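Local coordinates for hypothetical protein (Deinococcus radiodurans, PDB 1U5K) that is probably involved in DNA repair and in recombination by the RecF pathway, and carries a bound zinc ion, at residues 151-156 with 174-179; 187-192 with 212-217. All blocks are in the same frame, centred on the assembly; numbering follows the deposited sequence.

Contact 1. Residues 151-156 with 174-179. With ZN (zinc ion), chain C.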
# COMPACT_ATOMS: atom_id res chain seq x y z
N ALA A 151 18.04 10.86 -23.40
CA ALA A 151 18.87 11.14 -24.55
C ALA A 151 19.77 9.97 -24.96
O ALA A 151 20.16 9.89 -26.12
CB ALA A 151 19.72 12.39 -24.32
N ARG A 152 20.08 9.05 -24.05
CA ARG A 152 20.96 7.93 -24.34
C ARG A 152 20.47 6.60 -23.77
O ARG A 152 19.83 6.56 -22.73
CB ARG A 152 22.36 8.24 -23.79
CG ARG A 152 23.03 9.46 -24.41
CD ARG A 152 24.44 9.64 -23.85
NE ARG A 152 25.29 10.57 -24.58
CZ ARG A 152 25.90 10.37 -25.75
NH1 ARG A 152 25.77 9.25 -26.46
NH2 ARG A 152 26.65 11.35 -26.24
N CYS A 153 20.76 5.51 -24.47
CA CYS A 153 20.40 4.18 -24.00
C CYS A 153 20.98 3.99 -22.61
O CYS A 153 22.16 4.28 -22.36
CB CYS A 153 20.93 3.11 -24.96
SG CYS A 153 20.84 1.42 -24.36
N ALA A 154 20.15 3.50 -21.70
CA ALA A 154 20.54 3.34 -20.31
C ALA A 154 21.62 2.27 -20.15
O ALA A 154 22.29 2.22 -19.13
CB ALA A 154 19.32 2.97 -19.48
N ARG A 155 21.81 1.41 -21.15
CA ARG A 155 22.82 0.36 -21.04
C ARG A 155 24.13 0.73 -21.74
O ARG A 155 25.17 0.78 -21.10
CB ARG A 155 22.25 -0.96 -21.55
CG ARG A 155 23.20 -2.13 -21.57
CD ARG A 155 22.52 -3.47 -21.69
NE ARG A 155 23.37 -4.66 -21.67
CZ ARG A 155 23.88 -5.25 -22.76
NH1 ARG A 155 23.72 -4.71 -23.95
NH2 ARG A 155 24.55 -6.39 -22.67
N CYS A 156 24.10 0.96 -23.05
CA CYS A 156 25.31 1.21 -23.82
C CYS A 156 25.60 2.68 -24.13
O CYS A 156 26.69 3.00 -24.61
CB CYS A 156 25.25 0.46 -25.14
SG CYS A 156 24.17 1.19 -26.38
N SER A 174 17.75 -0.13 -29.81
CA SER A 174 17.26 -1.31 -30.52
C SER A 174 18.18 -2.51 -30.30
O SER A 174 17.72 -3.64 -30.28
CB SER A 174 17.04 -1.02 -32.01
OG SER A 174 18.29 -0.84 -32.68
N LYS A 175 19.47 -2.27 -30.05
CA LYS A 175 20.40 -3.36 -29.84
C LYS A 175 20.36 -3.92 -28.42
O LYS A 175 20.55 -5.11 -28.24
CB LYS A 175 21.82 -2.93 -30.20
CG LYS A 175 22.05 -2.53 -31.65
CD LYS A 175 22.04 -3.66 -32.67
CE LYS A 175 22.58 -3.20 -34.04
NZ LYS A 175 24.05 -3.54 -34.25
N CYS A 176 20.06 -3.10 -27.41
CA CYS A 176 20.04 -3.55 -26.03
C CYS A 176 18.66 -4.07 -25.64
O CYS A 176 18.53 -4.82 -24.68
CB CYS A 176 20.49 -2.41 -25.12
SG CYS A 176 22.23 -1.98 -25.27
N ALA A 177 17.65 -3.75 -26.43
CA ALA A 177 16.26 -4.02 -26.09
C ALA A 177 15.80 -5.39 -26.59
O ALA A 177 16.26 -5.89 -27.61
CB ALA A 177 15.39 -2.94 -26.68
N ALA A 178 14.91 -6.02 -25.83
CA ALA A 178 14.27 -7.25 -26.24
C ALA A 178 12.78 -7.02 -26.51
O ALA A 178 12.08 -7.97 -26.84
CB ALA A 178 14.43 -8.29 -25.14
N LEU A 179 12.30 -5.80 -26.30
CA LEU A 179 10.92 -5.44 -26.61
C LEU A 179 10.82 -4.47 -27.78
O LEU A 179 11.78 -3.75 -28.06
CB LEU A 179 10.27 -4.81 -25.37
CG LEU A 179 10.15 -5.72 -24.15
CD1 LEU A 179 9.65 -4.89 -22.96
CD2 LEU A 179 9.20 -6.86 -24.48
ZN ZN C . 22.09 0.27 -26.11
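Cys-153 and Cys-156 face Cys-176 across a zinc ion, and the metal joins the two loops. The bonds to zinc are 2.4 Å from Cys-153 SG, 2.3 Å from Cys-156 SG and 2.4 Å from Cys-176 SG; Cys-173 supplies the fourth sulfur. The ligand sulfurs do not bond to one another: Cys-153 SG and Cys-176 SG lie 3.8 Å apart, a spacing set by their common metal. To reach it, Cys-153 sends SG opposite its own backbone N (chi1 169°), whereas Cys-176 carries SG beside its N and opposite its carbonyl carbon (chi1 -69°).

This is a Cys4 site of the zinc-ribbon kind, in which two CxxC turns clasp one metal; the short antiparallel pair of strands 163-164 and 171-172 lies between them in sequence.

Hydrogen bonds to sulfur form a second layer. Within the first turn, Cys-153 SG accepts from Arg-155 N at 3.4 Å and from Cys-156 N at 3.5 Å. Across the contact, Arg-155 NH1 donates to Cys-176 SG over 3.4 Å, with the sulfur in the guanidinium plane, at its edge. These three N-H groups would be expected to offset some of the negative charge on the thiolates.

Packing adds a little more: the extended chain of Arg-155 runs alongside Cys-176 SG, which its CB, CG and CD all approach, while Leu-172, in strand 171-172, touches both Cys-153 and Arg-155.

Contact 2. Residues 187-192 with 212-217; sequences LDFLRH and PALWRA
Leu-214 reaches across from helix 211-225 and puts one methyl, CD2, against two side chains of helix 184-192 at once. Leu-214 CD2 lies 3.6 Å from Phe-189 CD2 and equally 3.6 Å from Leu-190 CD2. The other branch, Leu-214 CD1, comes over one face of the Phe-189 ring, 4.0 Å from ring atom CD2. Phe-189 turns its ring to the leucine by holding CG opposite its backbone N (chi1 -178°). From the next position on the same helix, Leu-190 leads with the methyl of its CD2 branch. The contact is wholly apolar, and the CA atoms of Leu-190 and Leu-214 are 7.8 Å apart.

Helix 129-141 packs on the same side chains. Its Tyr-138 meets the Phe-189 ring edge-to-face and touches Leu-190, while its hydroxyl hydrogen-bonds the backbone O of Leu-214; Leu-134 packs on the side chain of Leu-214, and Trp-131 borders Phe-189. Farther out, Trp-215 NE1 hydrogen-bonds Glu-130 OE2 on that helix, and Asp-188 forms a salt bridge with Arg-196 just beyond the end of helix 184-192. Leucines and an aromatic ring meeting where three helices converge make up the hydrophobic core usual in an alpha-helical bundle, here in the C-terminal part of RecO.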
# COMPACT_ATOMS: atom_id res chain seq x y z
N LEU A 187 6.82 7.96 -27.27
CA LEU A 187 8.20 8.41 -27.28
C LEU A 187 8.29 9.91 -27.13
O LEU A 187 9.14 10.44 -26.41
CB LEU A 187 8.93 8.04 -28.58
CG LEU A 187 9.84 6.83 -28.55
CD1 LEU A 187 10.50 6.71 -29.94
CD2 LEU A 187 10.84 6.92 -27.41
N ASP A 188 7.40 10.59 -27.83
CA ASP A 188 7.43 12.04 -27.80
C ASP A 188 7.11 12.56 -26.40
O ASP A 188 7.73 13.50 -25.89
CB ASP A 188 6.49 12.59 -28.86
CG ASP A 188 6.17 14.03 -28.65
OD1 ASP A 188 5.05 14.25 -28.14
OD2 ASP A 188 6.96 14.96 -28.88
N PHE A 189 6.12 11.95 -25.77
CA PHE A 189 5.80 12.28 -24.39
C PHE A 189 6.98 12.03 -23.46
O PHE A 189 7.40 12.92 -22.72
CB PHE A 189 4.58 11.50 -23.90
CG PHE A 189 4.21 11.85 -22.49
CD1 PHE A 189 3.43 12.95 -22.23
CD2 PHE A 189 4.69 11.09 -21.43
CE1 PHE A 189 3.09 13.25 -20.92
CE2 PHE A 189 4.37 11.40 -20.12
CZ PHE A 189 3.54 12.46 -19.88
N LEU A 190 7.52 10.83 -23.51
CA LEU A 190 8.62 10.45 -22.64
C LEU A 190 9.82 11.39 -22.78
O LEU A 190 10.41 11.75 -21.77
CB LEU A 190 9.01 9.00 -22.89
CG LEU A 190 8.01 7.94 -22.46
CD1 LEU A 190 8.53 6.58 -22.82
CD2 LEU A 190 7.60 7.99 -21.02
N ARG A 191 10.13 11.83 -24.00
CA ARG A 191 11.29 12.66 -24.26
C ARG A 191 11.15 14.11 -23.84
O ARG A 191 12.14 14.79 -23.56
CB ARG A 191 11.67 12.59 -25.75
CG ARG A 191 12.24 11.25 -26.19
CD ARG A 191 12.45 11.20 -27.69
NE ARG A 191 13.18 10.03 -28.14
CZ ARG A 191 13.15 9.54 -29.37
NH1 ARG A 191 12.41 10.08 -30.32
NH2 ARG A 191 13.90 8.49 -29.67
N HIS A 192 9.92 14.57 -23.73
CA HIS A 192 9.67 15.99 -23.56
C HIS A 192 8.78 16.35 -22.38
O HIS A 192 8.70 17.52 -22.03
CB HIS A 192 9.06 16.50 -24.86
CG HIS A 192 9.97 16.30 -26.04
ND1 HIS A 192 11.21 16.89 -26.10
CD2 HIS A 192 9.84 15.56 -27.16
CE1 HIS A 192 11.81 16.53 -27.22
NE2 HIS A 192 11.00 15.73 -27.89
N PRO A 212 -1.23 2.86 -20.47
CA PRO A 212 -0.63 1.87 -19.58
C PRO A 212 0.90 1.84 -19.70
O PRO A 212 1.57 1.74 -18.68
CB PRO A 212 -1.32 0.56 -19.97
CG PRO A 212 -2.67 1.03 -20.43
CD PRO A 212 -2.37 2.29 -21.22
N ALA A 213 1.44 1.97 -20.91
CA ALA A 213 2.89 2.06 -21.12
C ALA A 213 3.53 3.22 -20.35
O ALA A 213 4.59 3.06 -19.73
CB ALA A 213 3.19 2.20 -22.59
N LEU A 214 2.88 4.38 -20.39
CA LEU A 214 3.30 5.56 -19.65
C LEU A 214 3.25 5.39 -18.13
O LEU A 214 4.20 5.79 -17.45
CB LEU A 214 2.49 6.78 -20.07
CG LEU A 214 2.64 7.18 -21.54
CD1 LEU A 214 1.77 8.39 -21.84
CD2 LEU A 214 4.10 7.52 -21.79
N TRP A 215 2.19 4.78 -17.61
CA TRP A 215 2.08 4.52 -16.19
C TRP A 215 3.16 3.53 -15.77
O TRP A 215 3.76 3.70 -14.71
CB TRP A 215 0.71 3.97 -15.77
CG TRP A 215 -0.34 5.02 -15.73
CD1 TRP A 215 -1.45 5.06 -16.52
CD2 TRP A 215 -0.37 6.18 -14.90
NE1 TRP A 215 -2.18 6.18 -16.22
CE2 TRP A 215 -1.55 6.88 -15.22
CE3 TRP A 215 0.47 6.72 -13.92
CZ2 TRP A 215 -1.90 8.09 -14.62
CZ3 TRP A 215 0.11 7.93 -13.31
CH2 TRP A 215 -1.05 8.61 -13.68
N ARG A 216 3.41 2.53 -16.60
CA ARG A 216 4.37 1.48 -16.25
C ARG A 216 5.78 2.03 -16.16
O ARG A 216 6.52 1.71 -15.22
CB ARG A 216 4.28 0.29 -17.20
CG ARG A 216 3.13 -0.66 -16.86
CD ARG A 216 3.26 -2.06 -17.45
NE ARG A 216 3.43 -1.96 -18.90
CZ ARG A 216 2.43 -1.89 -19.77
NH1 ARG A 216 1.17 -1.95 -19.37
NH2 ARG A 216 2.71 -1.77 -21.06
N ALA A 217 6.15 2.88 -17.11
CA ALA A 217 7.48 3.44 -17.16
C ALA A 217 7.71 4.32 -15.93
O ALA A 217 8.76 4.23 -15.29
CB ALA A 217 7.66 4.21 -18.43

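In the fold
Along the chain the two contacts come in series: 151-156 and 174-179 bring three of the four zinc ligands together in contact 1 before 187-192 and 212-217 form contact 2. Their centres are 15 Å apart, on the same side of the chain's centre, and their nearest atoms stay about 6 Å from each other without touching. All four segments belong to the C-terminal region of RecO. Helix 129-141 precedes the zinc-bound loops, and the loop carrying 174-179 runs on into helix 184-192. The zinc-binding part is thus an excursion between helices of one helical region, fixed by metal at contact 1.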